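Local atomic coordinates of SAP-like pentraxin (PDB entry 3FLT), a protein that binds phosphoethanolamine through calcium ions held in each subunit, and as a pentraxin probably recognises such phosphate-bearing ligands. Residues N60-S65 / L76-N81. Residues are numbered along the deposited sequence; the frame is centred on the assembly and turned at random.
Sequences NQFITS and LGLQVN. With CA (calcium ion), chain C; OPE (phosphoric acid mono-(2-amino-ethyl) ester), chain F.
I63 and S65 pair antiparallel with Q79 and G77 through two-way backbone hydrogen bonds, in a beta hairpin of the pentraxin fold. A fifth backbone bond runs from N81 N to Q61 O. On the face carrying F62, T64 and L78, CD1 of L78 sits over one face of the F62 ring, a CH-pi contact 3.7 Å from the centroid. On the other face Q79 stretches out fully, CG anti to the backbone N (chi1 177°), alongside I63, whose CD1 lies 3.5 Å from Q79 NE2. This reach lets Q79 OE1 accept a 2.8 Å hydrogen bond from N60 ND2, which lies above its carbonyl plane; the amide planes stand 72° apart. N60 ND2 also donates to O2 of the phosphoethanolamine at 3.1 Å. O2 and N60 OD1 both bind the calcium, OD1 at 2.4 Å. D59, E145, Q146 and D147 help complete that metal site. Q79 NE2 bonds to N85. A leucine in place of Q79 would probably leave the N60 amide without its OE1 acceptor and less firmly oriented. Q79 is thus second shell to the calcium, though its NE2 also touches ligand CB, and probably keeps N60 turned with OD1 to the metal and ND2 to the phosphate.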
loop_
_atom_site.group_PDB
_atom_site.type_symbol
_atom_site.label_atom_id
_atom_site.label_comp_id
_atom_site.label_asym_id
_atom_site.label_seq_id
_atom_site.Cartn_x
_atom_site.Cartn_y
_atom_site.Cartn_z
ATOM N N ASN A 60 -2.343 -54.891 -30.914
ATOM C CA ASN A 60 -1.171 -54.560 -30.117
ATOM C C ASN A 60 -0.430 -53.364 -30.716
ATOM O O ASN A 60 0.761 -53.451 -31.019
ATOM C CB ASN A 60 -0.211 -55.752 -30.035
ATOM C CG ASN A 60 -0.771 -56.912 -29.232
ATOM O OD1 ASN A 60 -1.975 -57.004 -29.008
ATOM N ND2 ASN A 60 0.106 -57.819 -28.810
ATOM N N GLN A 61 -1.138 -52.252 -30.894
ATOM C CA GLN A 61 -0.524 -51.052 -31.448
ATOM C C GLN A 61 0.482 -50.479 -30.457
ATOM O O GLN A 61 1.625 -50.167 -30.808
ATOM C CB GLN A 61 -1.592 -49.992 -31.744
ATOM C CG GLN A 61 -2.349 -50.185 -33.051
ATOM C CD GLN A 61 -1.570 -49.700 -34.269
ATOM O OE1 GLN A 61 -0.338 -49.604 -34.245
ATOM N NE2 GLN A 61 -2.288 -49.405 -35.347
ATOM N N PHE A 62 0.048 -50.351 -29.207
ATOM C CA PHE A 62 0.891 -49.781 -28.167
ATOM C C PHE A 62 0.407 -50.300 -26.815
ATOM O O PHE A 62 -0.752 -50.106 -26.461
ATOM C CB PHE A 62 0.790 -48.251 -28.247
ATOM C CG PHE A 62 1.791 -47.516 -27.397
ATOM C CD1 PHE A 62 1.576 -47.341 -26.030
ATOM C CD2 PHE A 62 2.934 -46.961 -27.972
ATOM C CE1 PHE A 62 2.484 -46.622 -25.253
ATOM C CE2 PHE A 62 3.847 -46.239 -27.199
ATOM C CZ PHE A 62 3.619 -46.070 -25.839
ATOM N N ILE A 63 1.295 -50.963 -26.074
ATOM C CA ILE A 63 0.945 -51.525 -24.768
ATOM C C ILE A 63 2.043 -51.344 -23.730
ATOM O O ILE A 63 3.164 -51.770 -23.942
ATOM C CB ILE A 63 0.691 -53.040 -24.852
ATOM C CG1 ILE A 63 0.470 -53.465 -26.310
ATOM C CG2 ILE A 63 -0.501 -53.408 -23.979
ATOM C CD1 ILE A 63 0.363 -54.979 -26.506
ATOM N N THR A 64 1.724 -50.725 -22.599
ATOM C CA THR A 64 2.719 -50.547 -21.544
ATOM C C THR A 64 2.468 -51.605 -20.474
ATOM O O THR A 64 1.348 -52.090 -20.313
ATOM C CB THR A 64 2.662 -49.128 -20.906
ATOM O OG1 THR A 64 1.393 -48.921 -20.274
ATOM C CG2 THR A 64 2.874 -48.059 -21.971
ATOM N N SER A 65 3.521 -51.977 -19.761
ATOM C CA SER A 65 3.401 -52.986 -18.725
ATOM C C SER A 65 4.539 -52.857 -17.736
ATOM O O SER A 65 5.483 -52.100 -17.947
ATOM C CB SER A 65 3.421 -54.388 -19.344
ATOM O OG SER A 65 4.624 -54.628 -20.064
ATOM N N LEU A 76 9.881 -51.717 -16.398
ATOM C CA LEU A 76 8.841 -51.156 -17.248
ATOM C C LEU A 76 8.961 -51.701 -18.662
ATOM O O LEU A 76 10.047 -51.730 -19.251
ATOM C CB LEU A 76 8.922 -49.628 -17.241
ATOM C CG LEU A 76 8.663 -49.012 -15.856
ATOM C CD1 LEU A 76 8.958 -47.534 -15.898
ATOM C CD2 LEU A 76 7.222 -49.266 -15.423
ATOM N N GLY A 77 7.838 -52.155 -19.198
ATOM C CA GLY A 77 7.851 -52.705 -20.531
ATOM C C GLY A 77 6.998 -51.948 -21.524
ATOM O O GLY A 77 6.059 -51.242 -21.153
ATOM N N LEU A 78 7.341 -52.108 -22.798
ATOM C CA LEU A 78 6.627 -51.473 -23.890
ATOM C C LEU A 78 6.581 -52.404 -25.097
ATOM O O LEU A 78 7.526 -53.147 -25.365
ATOM C CB LEU A 78 7.319 -50.167 -24.300
ATOM C CG LEU A 78 6.672 -49.401 -25.467
ATOM C CD1 LEU A 78 5.257 -48.957 -25.089
ATOM C CD2 LEU A 78 7.521 -48.192 -25.819
ATOM N N GLN A 79 5.474 -52.362 -25.823
ATOM C CA GLN A 79 5.324 -53.169 -27.017
ATOM C C GLN A 79 4.671 -52.304 -28.091
ATOM O O GLN A 79 3.638 -51.689 -27.845
ATOM C CB GLN A 79 4.457 -54.401 -26.736
ATOM C CG GLN A 79 4.205 -55.259 -27.974
ATOM C CD GLN A 79 3.353 -56.491 -27.698
ATOM O OE1 GLN A 79 2.784 -57.076 -28.616
ATOM N NE2 GLN A 79 3.272 -56.894 -26.435
ATOM N N VAL A 80 5.288 -52.248 -29.269
ATOM C CA VAL A 80 4.763 -51.467 -30.385
ATOM C C VAL A 80 4.592 -52.335 -31.648
ATOM O O VAL A 80 5.466 -53.132 -31.997
ATOM C CB VAL A 80 5.691 -50.258 -30.712
ATOM C CG1 VAL A 80 5.048 -49.378 -31.770
ATOM C CG2 VAL A 80 5.965 -49.445 -29.459
ATOM N N ASN A 81 3.458 -52.170 -32.325
ATOM C CA ASN A 81 3.145 -52.914 -33.547
ATOM C C ASN A 81 3.407 -54.405 -33.363
ATOM O O ASN A 81 4.039 -55.048 -34.202
ATOM C CB ASN A 81 3.963 -52.370 -34.730
ATOM C CG ASN A 81 3.477 -52.893 -36.073
ATOM O OD1 ASN A 81 2.275 -53.009 -36.295
ATOM N ND2 ASN A 81 4.410 -53.194 -36.983
HETATM CA CA CA C . -3.602 -57.982 -27.533
HETATM C CA OPE F . 0.126 -60.033 -25.841
HETATM C CB OPE F . 1.597 -59.856 -25.427
HETATM O O1 OPE F . -2.408 -61.544 -25.915
HETATM O O2 OPE F . -2.016 -59.848 -27.744
HETATM O O3 OPE F . -1.796 -62.267 -28.370
HETATM O O4 OPE F . -0.002 -61.055 -26.859
HETATM N N OPE F . 1.782 -60.363 -24.026
HETATM P P OPE F . -1.568 -61.155 -27.229
#